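Local structure of type IV pilus assembly protein PilC (Thermus thermophilus, 2WHN) at residues 31-36 / 57-62; 50-55 / 73-78; 80-85 / 97-102. The protein is an inner-membrane protein of the type IV pilus machinery, present here as its N-terminal domain, that probably controls both assembly and disassembly of the pilus. All coordinates share one frame; numbering follows the deposited sequence.

Contact 1 lies on the surface, its centre about 12 Å from that of the chain, whereas contacts 2 and 3 are buried, contact 2 deepest at about 6 Å. Contacts 1 and 2 share helix 46-60: its last turn joins helix 32-39, and a part about two turns earlier meets the loop leading into helix 77-89. That helix continues into contact 3, where it pairs with helix 92-109; Phe75 CB packs on Val80 CG2, 4.0 Å away, and ties contacts 2 and 3 together. Aliphatic branches carry contacts 1 and 3, an aromatic edge contact 2. Helix caps accompany contacts 1 and 2, and salt bridges lie beside contacts 1 and 3.

Contact 1: 31-36 / 57-62; sequences TLLQAL and TDVEGG
A roughly antiparallel helix pair is closed here at its outer end, where Leu32 and Leu33 in the first turn of helix 32-39 meet Val59 and Glu60 in the last turn of helix 46-60. Val59 CG1 touches both leucines, lying 4.0 Å from Leu33 CD2 and 4.2 Å from Leu32 CD2. It stands anti to the backbone N of Val59 (chi1 179°), which turns this methyl toward them. The Leu32 side chain stands roughly perpendicular to that of Val59, while Leu33 and Val59 run alongside each other, pointing opposite ways. Leu33 reaches further, laying CD1 3.9 Å from Glu60 CA, so this methyl rests on the backbone of Glu60 and not on the carboxylate. Phe65 of helix 65-70 also touches both Leu32 and Val59.

Both helix ends are finished by their own motifs. Thr31 and Gln34 form a capping box: Gln34 N donates to Thr31 OG1 at 3.2 Å, and Thr31 N returns a 3.0 Å bond to Gln34 OE1, approaching from 50° out of the amide carbonyl plane. Across from it, Gly62 takes a positive phi (110°) and its N bonds to Val59 O at 2.9 Å. The first turn of a helix begun by a capping box thus packs against the last turn of one ended by a Schellman motif, in a roughly antiparallel pair of this all-helical domain.

Contact 2: 50-55 / 73-78; sequences EILKQV and KIFSRL
Ile51 and Phe75 are brought together by their first torsions: chi1 of -65° in Ile51 swings CG2 opposite the backbone N and out toward the phenyl group, and chi1 of -56° in Phe75 sets the ring CG opposite the carbonyl carbon, aiming the ring at helix 46-60. Ile51 CG2 then lies 4.3 Å from Phe75 CE1. Leu52 CD2 comes up beside the neighbouring ring atom, Phe75 CZ, at 4.5 Å. Both methyls sit close to the ring plane, so the helix receives the aromatic group edge-on and the contact is a loose apolar one. One ring face is occupied by the preceding residue in the chain, Ile74, whose CG2 stands 3.4 Å above the plane, shifted toward the rim.

More of the ring's surroundings come from elsewhere in the chain: Leu15 of helix 12-28, Phe48, Leu69 of helix 65-70, and Tyr79, whose ring plane is inclined by about 55° to it. Immediately after Phe75, Ser76 is the N-cap of helix 77-89, its OG bonded to Tyr79 N. A buried phenylalanine just ahead of a capped helix start, with helices on several sides, is part of the hydrophobic core of this small helical bundle.

Contact 3: 80-85 / 97-102; sequences VNLVRA and DRLASF
Leu82 and Leu99 face each other across the interface of helix 77-89 and helix 92-109, their side chains crossing obliquely and meeting methyl to methyl. Leu82 CD1 and Leu99 CD2 are 3.6 Å apart, a close van der Waals contact, although the CA atoms of Leu82 and Leu99 are separated by 8.6 Å. The two leucines share one rotamer: CG is opposite the carbonyl carbon (chi1 -83° in Leu82, -77° in Leu99), with chi2 at 173° in both, and each side chain projects from its own helix toward the other.

The fork of Leu99 divides its work. While CD2 meets Leu82, CD1 reaches toward the next residue along the facing helix, with Val83 CG2 at 4.4 Å, a slacker approach. Leu99 is therefore set against two consecutive side chains and has more of its own surface covered there than either of them. Val83 also touches Phe65 and Leu69 of helix 65-70, so the seam between the two helices leads on into the interior of the domain, whereas Leu82 lies nearer the surface.

Helix 92-109 is held on another side by polar groups. Arg20 of helix 12-28 makes a salt bridge through NH1 to Asp97 OD1 and a hydrogen bond through NH2 to Ser101 OG, one guanidinium group linking residues a turn apart; Ala100 packs on Ser19 and Arg20 as well. Joined by a short connection, the two helices run in roughly opposite directions with the two leucines meeting between them, an antiparallel alpha-hairpin within the helical bundle of this T2SS protein F family domain.

Contact 1: 31-36 / 57-62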
loop_
_atom_site.group_PDB
_atom_site.type_symbol
_atom_site.label_atom_id
_atom_site.label_comp_id
_atom_site.label_asym_id
_atom_site.label_seq_id
_atom_site.Cartn_x
_atom_site.Cartn_y
_atom_site.Cartn_z
ATOM N N THR A 31 14.613 0.184 -2.013
ATOM C CA THR A 31 14.155 0.163 -0.621
ATOM C C THR A 31 12.687 0.563 -0.503
ATOM O O THR A 31 12.125 1.202 -1.398
ATOM C CB THR A 31 14.982 1.101 0.290
ATOM O OG1 THR A 31 14.709 2.465 -0.046
ATOM C CG2 THR A 31 16.472 0.826 0.149
ATOM N N LEU A 32 12.091 0.230 0.635
ATOM C CA LEU A 32 10.714 0.609 0.917
ATOM C C LEU A 32 10.470 2.105 0.718
ATOM O O LEU A 32 9.494 2.497 0.078
ATOM C CB LEU A 32 10.331 0.198 2.339
ATOM C CG LEU A 32 8.925 0.603 2.776
ATOM C CD1 LEU A 32 7.892 -0.056 1.877
ATOM C CD2 LEU A 32 8.687 0.245 4.239
ATOM N N LEU A 33 11.338 2.937 1.287
ATOM C CA LEU A 33 11.135 4.384 1.258
ATOM C C LEU A 33 11.362 4.970 -0.132
ATOM O O LEU A 33 10.670 5.902 -0.542
ATOM C CB LEU A 33 12.031 5.094 2.283
ATOM C CG LEU A 33 11.442 5.226 3.692
ATOM C CD1 LEU A 33 12.420 5.909 4.648
ATOM C CD2 LEU A 33 10.107 5.963 3.656
ATOM N N GLN A 34 12.358 4.453 -0.842
ATOM C CA GLN A 34 12.520 4.799 -2.251
ATOM C C GLN A 34 11.245 4.500 -3.040
ATOM O O GLN A 34 10.759 5.348 -3.791
ATOM C CB GLN A 34 13.709 4.057 -2.857
ATOM C CG GLN A 34 15.052 4.643 -2.474
ATOM C CD GLN A 34 16.189 3.669 -2.694
ATOM O OE1 GLN A 34 15.994 2.579 -3.232
ATOM N NE2 GLN A 34 17.387 4.062 -2.288
ATOM N N ALA A 35 10.692 3.306 -2.841
ATOM C CA ALA A 35 9.496 2.881 -3.575
ATOM C C ALA A 35 8.290 3.761 -3.257
ATOM O O ALA A 35 7.544 4.161 -4.158
ATOM C CB ALA A 35 9.176 1.420 -3.278
ATOM N N LEU A 36 8.114 4.082 -1.979
ATOM C CA LEU A 36 6.971 4.877 -1.553
ATOM C C LEU A 36 7.007 6.291 -2.130
ATOM O O LEU A 36 5.973 6.829 -2.516
ATOM C CB LEU A 36 6.878 4.922 -0.025
ATOM C CG LEU A 36 6.545 3.593 0.659
ATOM C CD1 LEU A 36 6.700 3.701 2.164
ATOM C CD2 LEU A 36 5.142 3.128 0.293
ATOM N N THR A 57 5.503 9.475 5.235
ATOM C CA THR A 57 5.919 10.379 6.303
ATOM C C THR A 57 6.128 9.616 7.605
ATOM O O THR A 57 7.129 9.807 8.291
ATOM C CB THR A 57 4.864 11.470 6.539
ATOM O OG1 THR A 57 4.577 12.125 5.298
ATOM C CG2 THR A 57 5.365 12.499 7.550
ATOM N N ASP A 58 5.159 8.775 7.951
ATOM C CA ASP A 58 5.219 7.989 9.175
ATOM C C ASP A 58 6.440 7.080 9.184
ATOM O O ASP A 58 7.159 7.016 10.181
ATOM C CB ASP A 58 3.944 7.158 9.345
ATOM C CG ASP A 58 2.752 8.001 9.773
ATOM O OD1 ASP A 58 2.950 9.198 10.071
ATOM O OD2 ASP A 58 1.624 7.465 9.825
ATOM N N VAL A 59 6.664 6.377 8.077
ATOM C CA VAL A 59 7.787 5.441 7.978
ATOM C C VAL A 59 9.138 6.160 7.989
ATOM O O VAL A 59 10.098 5.705 8.618
ATOM C CB VAL A 59 7.693 4.568 6.714
ATOM C CG1 VAL A 59 8.888 3.638 6.634
ATOM C CG2 VAL A 59 6.383 3.772 6.715
ATOM N N GLU A 60 9.224 7.265 7.262
ATOM C CA GLU A 60 10.443 8.060 7.268
ATOM C C GLU A 60 10.793 8.532 8.685
ATOM O O GLU A 60 11.960 8.722 9.009
ATOM C CB GLU A 60 10.314 9.254 6.320
ATOM C CG GLU A 60 11.633 9.966 6.050
ATOM C CD GLU A 60 11.504 11.043 4.989
ATOM O OE1 GLU A 60 11.547 10.712 3.784
ATOM O OE2 GLU A 60 11.350 12.221 5.362
ATOM N N GLY A 61 9.774 8.706 9.523
ATOM C CA GLY A 61 9.973 9.138 10.908
ATOM C C GLY A 61 10.397 8.010 11.838
ATOM O O GLY A 61 10.763 8.250 12.989
ATOM N N GLY A 62 10.352 6.778 11.343
ATOM C CA GLY A 62 10.818 5.636 12.125
ATOM C C GLY A 62 9.728 4.692 12.605
ATOM O O GLY A 62 10.008 3.711 13.298
#

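Contact 2: 50-55 / 73-78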
loop_
_atom_site.group_PDB
_atom_site.type_symbol
_atom_site.label_atom_id
_atom_site.label_comp_id
_atom_site.label_asym_id
_atom_site.label_seq_id
_atom_site.Cartn_x
_atom_site.Cartn_y
_atom_site.Cartn_z
ATOM N N GLU A 50 -3.105 11.028 -0.664
ATOM C CA GLU A 50 -2.986 11.640 0.649
ATOM C C GLU A 50 -2.661 10.581 1.697
ATOM O O GLU A 50 -1.838 10.802 2.581
ATOM C CB GLU A 50 -4.270 12.387 1.014
ATOM C CG GLU A 50 -4.470 13.679 0.234
ATOM C CD GLU A 50 -4.003 14.897 1.003
ATOM O OE1 GLU A 50 -3.206 14.728 1.951
ATOM O OE2 GLU A 50 -4.456 16.021 0.685
ATOM N N ILE A 51 -3.290 9.417 1.565
ATOM C CA ILE A 51 -3.035 8.295 2.461
ATOM C C ILE A 51 -1.571 7.881 2.396
ATOM O O ILE A 51 -0.930 7.641 3.421
ATOM C CB ILE A 51 -3.888 7.070 2.073
ATOM C CG1 ILE A 51 -5.378 7.361 2.276
ATOM C CG2 ILE A 51 -3.460 5.852 2.865
ATOM C CD1 ILE A 51 -5.797 7.370 3.718
ATOM N N LEU A 52 -1.060 7.757 1.178
ATOM C CA LEU A 52 0.277 7.218 0.969
ATOM C C LEU A 52 1.356 8.211 1.383
ATOM O O LEU A 52 2.409 7.814 1.876
ATOM C CB LEU A 52 0.467 6.789 -0.484
ATOM C CG LEU A 52 -0.432 5.627 -0.909
ATOM C CD1 LEU A 52 -0.261 5.336 -2.391
ATOM C CD2 LEU A 52 -0.134 4.385 -0.067
ATOM N N LYS A 53 1.081 9.499 1.216
ATOM C CA LYS A 53 1.986 10.530 1.725
ATOM C C LYS A 53 2.094 10.466 3.246
ATOM O O LYS A 53 3.168 10.670 3.815
ATOM C CB LYS A 53 1.539 11.924 1.276
ATOM C CG LYS A 53 1.552 12.105 -0.232
ATOM C CD LYS A 53 1.135 13.508 -0.654
ATOM C CE LYS A 53 1.025 13.595 -2.169
ATOM N NZ LYS A 53 0.829 14.989 -2.653
ATOM N N GLN A 54 0.982 10.168 3.905
ATOM C CA GLN A 54 0.993 10.016 5.354
ATOM C C GLN A 54 1.730 8.740 5.766
ATOM O O GLN A 54 2.445 8.724 6.765
ATOM C CB GLN A 54 -0.430 10.023 5.913
ATOM C CG GLN A 54 -0.499 9.785 7.412
ATOM C CD GLN A 54 0.082 10.935 8.209
ATOM O OE1 GLN A 54 -0.393 12.067 8.122
ATOM N NE2 GLN A 54 1.120 10.650 8.994
ATOM N N VAL A 55 1.577 7.681 4.981
ATOM C CA VAL A 55 2.279 6.430 5.260
ATOM C C VAL A 55 3.788 6.608 5.130
ATOM O O VAL A 55 4.556 6.144 5.978
ATOM C CB VAL A 55 1.821 5.292 4.327
ATOM C CG1 VAL A 55 2.720 4.066 4.503
ATOM C CG2 VAL A 55 0.366 4.937 4.602
ATOM N N LYS A 73 -8.136 2.447 6.530
ATOM C CA LYS A 73 -9.125 1.383 6.390
ATOM C C LYS A 73 -8.881 0.522 5.156
ATOM O O LYS A 73 -9.200 -0.668 5.147
ATOM C CB LYS A 73 -10.540 1.971 6.341
ATOM C CG LYS A 73 -10.981 2.644 7.633
ATOM C CD LYS A 73 -11.872 3.861 7.368
ATOM C CE LYS A 73 -12.833 3.621 6.209
ATOM N NZ LYS A 73 -13.967 2.738 6.590
ATOM N N ILE A 74 -8.340 1.126 4.106
ATOM C CA ILE A 74 -8.155 0.419 2.839
ATOM C C ILE A 74 -7.281 -0.836 2.980
ATOM O O ILE A 74 -7.363 -1.756 2.165
ATOM C CB ILE A 74 -7.575 1.349 1.754
ATOM C CG1 ILE A 74 -7.409 0.597 0.432
ATOM C CG2 ILE A 74 -6.249 1.949 2.212
ATOM C CD1 ILE A 74 -8.715 0.083 -0.151
ATOM N N PHE A 75 -6.462 -0.884 4.025
ATOM C CA PHE A 75 -5.615 -2.051 4.263
ATOM C C PHE A 75 -6.251 -2.992 5.289
ATOM O O PHE A 75 -6.446 -2.620 6.444
ATOM C CB PHE A 75 -4.212 -1.614 4.714
ATOM C CG PHE A 75 -3.530 -0.677 3.748
ATOM C CD1 PHE A 75 -3.464 0.685 4.010
ATOM C CD2 PHE A 75 -3.007 -1.149 2.552
ATOM C CE1 PHE A 75 -2.874 1.559 3.103
ATOM C CE2 PHE A 75 -2.408 -0.281 1.651
ATOM C CZ PHE A 75 -2.355 1.077 1.922
ATOM N N SER A 76 -6.616 -4.193 4.848
ATOM C CA SER A 76 -7.296 -5.161 5.710
ATOM C C SER A 76 -6.370 -5.722 6.791
ATOM O O SER A 76 -5.146 -5.623 6.688
ATOM C CB SER A 76 -7.861 -6.308 4.873
ATOM O OG SER A 76 -6.820 -7.156 4.416
ATOM N N ARG A 77 -6.959 -6.350 7.803
ATOM C CA ARG A 77 -6.181 -6.941 8.889
ATOM C C ARG A 77 -5.158 -7.930 8.353
ATOM O O ARG A 77 -4.007 -7.947 8.788
ATOM C CB ARG A 77 -7.096 -7.642 9.894
ATOM C CG ARG A 77 -7.688 -6.724 10.946
ATOM C CD ARG A 77 -8.524 -7.512 11.947
ATOM N NE ARG A 77 -9.670 -6.742 12.416
ATOM C CZ ARG A 77 -10.718 -6.431 11.661
ATOM N NH1 ARG A 77 -10.762 -6.820 10.394
ATOM N NH2 ARG A 77 -11.721 -5.727 12.170
ATOM N N LEU A 78 -5.581 -8.760 7.409
ATOM C CA LEU A 78 -4.691 -9.752 6.828
ATOM C C LEU A 78 -3.549 -9.082 6.066
ATOM O O LEU A 78 -2.395 -9.506 6.156
ATOM C CB LEU A 78 -5.467 -10.694 5.907
ATOM C CG LEU A 78 -4.653 -11.851 5.330
ATOM C CD1 LEU A 78 -3.963 -12.630 6.444
ATOM C CD2 LEU A 78 -5.537 -12.764 4.493
#

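Contact 3: 80-85 / 97-102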
loop_
_atom_site.group_PDB
_atom_site.type_symbol
_atom_site.label_atom_id
_atom_site.label_comp_id
_atom_site.label_asym_id
_atom_site.label_seq_id
_atom_site.Cartn_x
_atom_site.Cartn_y
_atom_site.Cartn_z
ATOM N N VAL A 80 -2.252 -6.081 6.600
ATOM C CA VAL A 80 -1.346 -5.514 7.598
ATOM C C VAL A 80 -0.552 -6.614 8.303
ATOM O O VAL A 80 0.662 -6.505 8.480
ATOM C CB VAL A 80 -2.116 -4.672 8.648
ATOM C CG1 VAL A 80 -1.221 -4.318 9.827
ATOM C CG2 VAL A 80 -2.692 -3.407 8.011
ATOM N N ASN A 81 -1.240 -7.680 8.695
ATOM C CA ASN A 81 -0.584 -8.793 9.375
ATOM C C ASN A 81 0.472 -9.457 8.494
ATOM O O ASN A 81 1.540 -9.833 8.968
ATOM C CB ASN A 81 -1.616 -9.819 9.849
ATOM C CG ASN A 81 -2.274 -9.421 11.156
ATOM O OD1 ASN A 81 -1.715 -8.646 11.930
ATOM N ND2 ASN A 81 -3.453 -9.970 11.421
ATOM N N LEU A 82 0.176 -9.575 7.205
ATOM C CA LEU A 82 1.120 -10.147 6.255
ATOM C C LEU A 82 2.325 -9.231 6.047
ATOM O O LEU A 82 3.471 -9.676 6.100
ATOM C CB LEU A 82 0.428 -10.431 4.920
ATOM C CG LEU A 82 -0.329 -11.757 4.870
ATOM C CD1 LEU A 82 -1.120 -11.875 3.571
ATOM C CD2 LEU A 82 0.645 -12.927 5.032
ATOM N N VAL A 83 2.056 -7.946 5.831
ATOM C CA VAL A 83 3.110 -6.937 5.784
ATOM C C VAL A 83 3.953 -6.951 7.051
ATOM O O VAL A 83 5.177 -6.826 6.992
ATOM C CB VAL A 83 2.538 -5.518 5.550
ATOM C CG1 VAL A 83 3.593 -4.452 5.851
ATOM C CG2 VAL A 83 2.035 -5.387 4.121
ATOM N N ARG A 84 3.304 -7.140 8.197
ATOM C CA ARG A 84 4.021 -7.199 9.471
ATOM C C ARG A 84 4.986 -8.382 9.530
ATOM O O ARG A 84 6.088 -8.270 10.070
ATOM C CB ARG A 84 3.043 -7.262 10.647
ATOM C CG ARG A 84 3.708 -7.577 11.978
ATOM C CD ARG A 84 4.656 -6.462 12.378
ATOM N NE ARG A 84 5.502 -6.839 13.505
ATOM C CZ ARG A 84 6.476 -6.078 13.992
ATOM N NH1 ARG A 84 6.729 -4.892 13.450
ATOM N NH2 ARG A 84 7.198 -6.504 15.018
ATOM N N ALA A 85 4.568 -9.520 8.989
ATOM C CA ALA A 85 5.450 -10.683 8.906
ATOM C C ALA A 85 6.624 -10.397 7.969
ATOM O O ALA A 85 7.754 -10.800 8.232
ATOM C CB ALA A 85 4.679 -11.911 8.439
ATOM N N ASP A 97 4.223 -9.162 -3.679
ATOM C CA ASP A 97 3.939 -9.823 -4.949
ATOM C C ASP A 97 2.712 -10.730 -4.840
ATOM O O ASP A 97 1.849 -10.733 -5.719
ATOM C CB ASP A 97 5.156 -10.621 -5.410
ATOM C CG ASP A 97 4.919 -11.340 -6.717
ATOM O OD1 ASP A 97 4.236 -10.783 -7.599
ATOM O OD2 ASP A 97 5.424 -12.468 -6.865
ATOM N N ARG A 98 2.605 -11.452 -3.729
ATOM C CA ARG A 98 1.504 -12.394 -3.536
ATOM C C ARG A 98 0.201 -11.674 -3.198
ATOM O O ARG A 98 -0.860 -12.051 -3.675
ATOM C CB ARG A 98 1.848 -13.413 -2.445
ATOM C CG ARG A 98 2.833 -14.495 -2.887
ATOM C CD ARG A 98 2.184 -15.497 -3.840
ATOM N NE ARG A 98 1.263 -16.414 -3.164
ATOM C CZ ARG A 98 1.638 -17.499 -2.489
ATOM N NH1 ARG A 98 2.926 -17.800 -2.360
ATOM N NH2 ARG A 98 0.723 -18.293 -1.937
ATOM N N LEU A 99 0.289 -10.636 -2.370
ATOM C CA LEU A 99 -0.861 -9.777 -2.104
ATOM C C LEU A 99 -1.374 -9.125 -3.387
ATOM O O LEU A 99 -2.577 -9.066 -3.622
ATOM C CB LEU A 99 -0.508 -8.702 -1.069
ATOM C CG LEU A 99 -0.454 -9.173 0.387
ATOM C CD1 LEU A 99 0.073 -8.070 1.299
ATOM C CD2 LEU A 99 -1.830 -9.640 0.842
ATOM N N ALA A 100 -0.456 -8.639 -4.219
ATOM C CA ALA A 100 -0.829 -7.980 -5.471
ATOM C C ALA A 100 -1.523 -8.944 -6.432
ATOM O O ALA A 100 -2.519 -8.596 -7.067
ATOM C CB ALA A 100 0.394 -7.356 -6.132
ATOM N N SER A 101 -0.991 -10.156 -6.539
ATOM C CA SER A 101 -1.571 -11.171 -7.419
ATOM C C SER A 101 -2.960 -11.576 -6.942
ATOM O O SER A 101 -3.872 -11.774 -7.745
ATOM C CB SER A 101 -0.673 -12.407 -7.471
ATOM O OG SER A 101 0.591 -12.089 -8.024
ATOM N N PHE A 102 -3.084 -11.774 -5.635
ATOM C CA PHE A 102 -4.371 -12.025 -5.013
ATOM C C PHE A 102 -5.381 -10.938 -5.380
ATOM O O PHE A 102 -6.526 -11.233 -5.737
ATOM C CB PHE A 102 -4.210 -12.100 -3.495
ATOM C CG PHE A 102 -5.495 -12.332 -2.764
ATOM C CD1 PHE A 102 -5.993 -13.615 -2.604
ATOM C CD2 PHE A 102 -6.220 -11.268 -2.256
ATOM C CE1 PHE A 102 -7.189 -13.833 -1.945
ATOM C CE2 PHE A 102 -7.414 -11.479 -1.590
ATOM C CZ PHE A 102 -7.903 -12.761 -1.441
#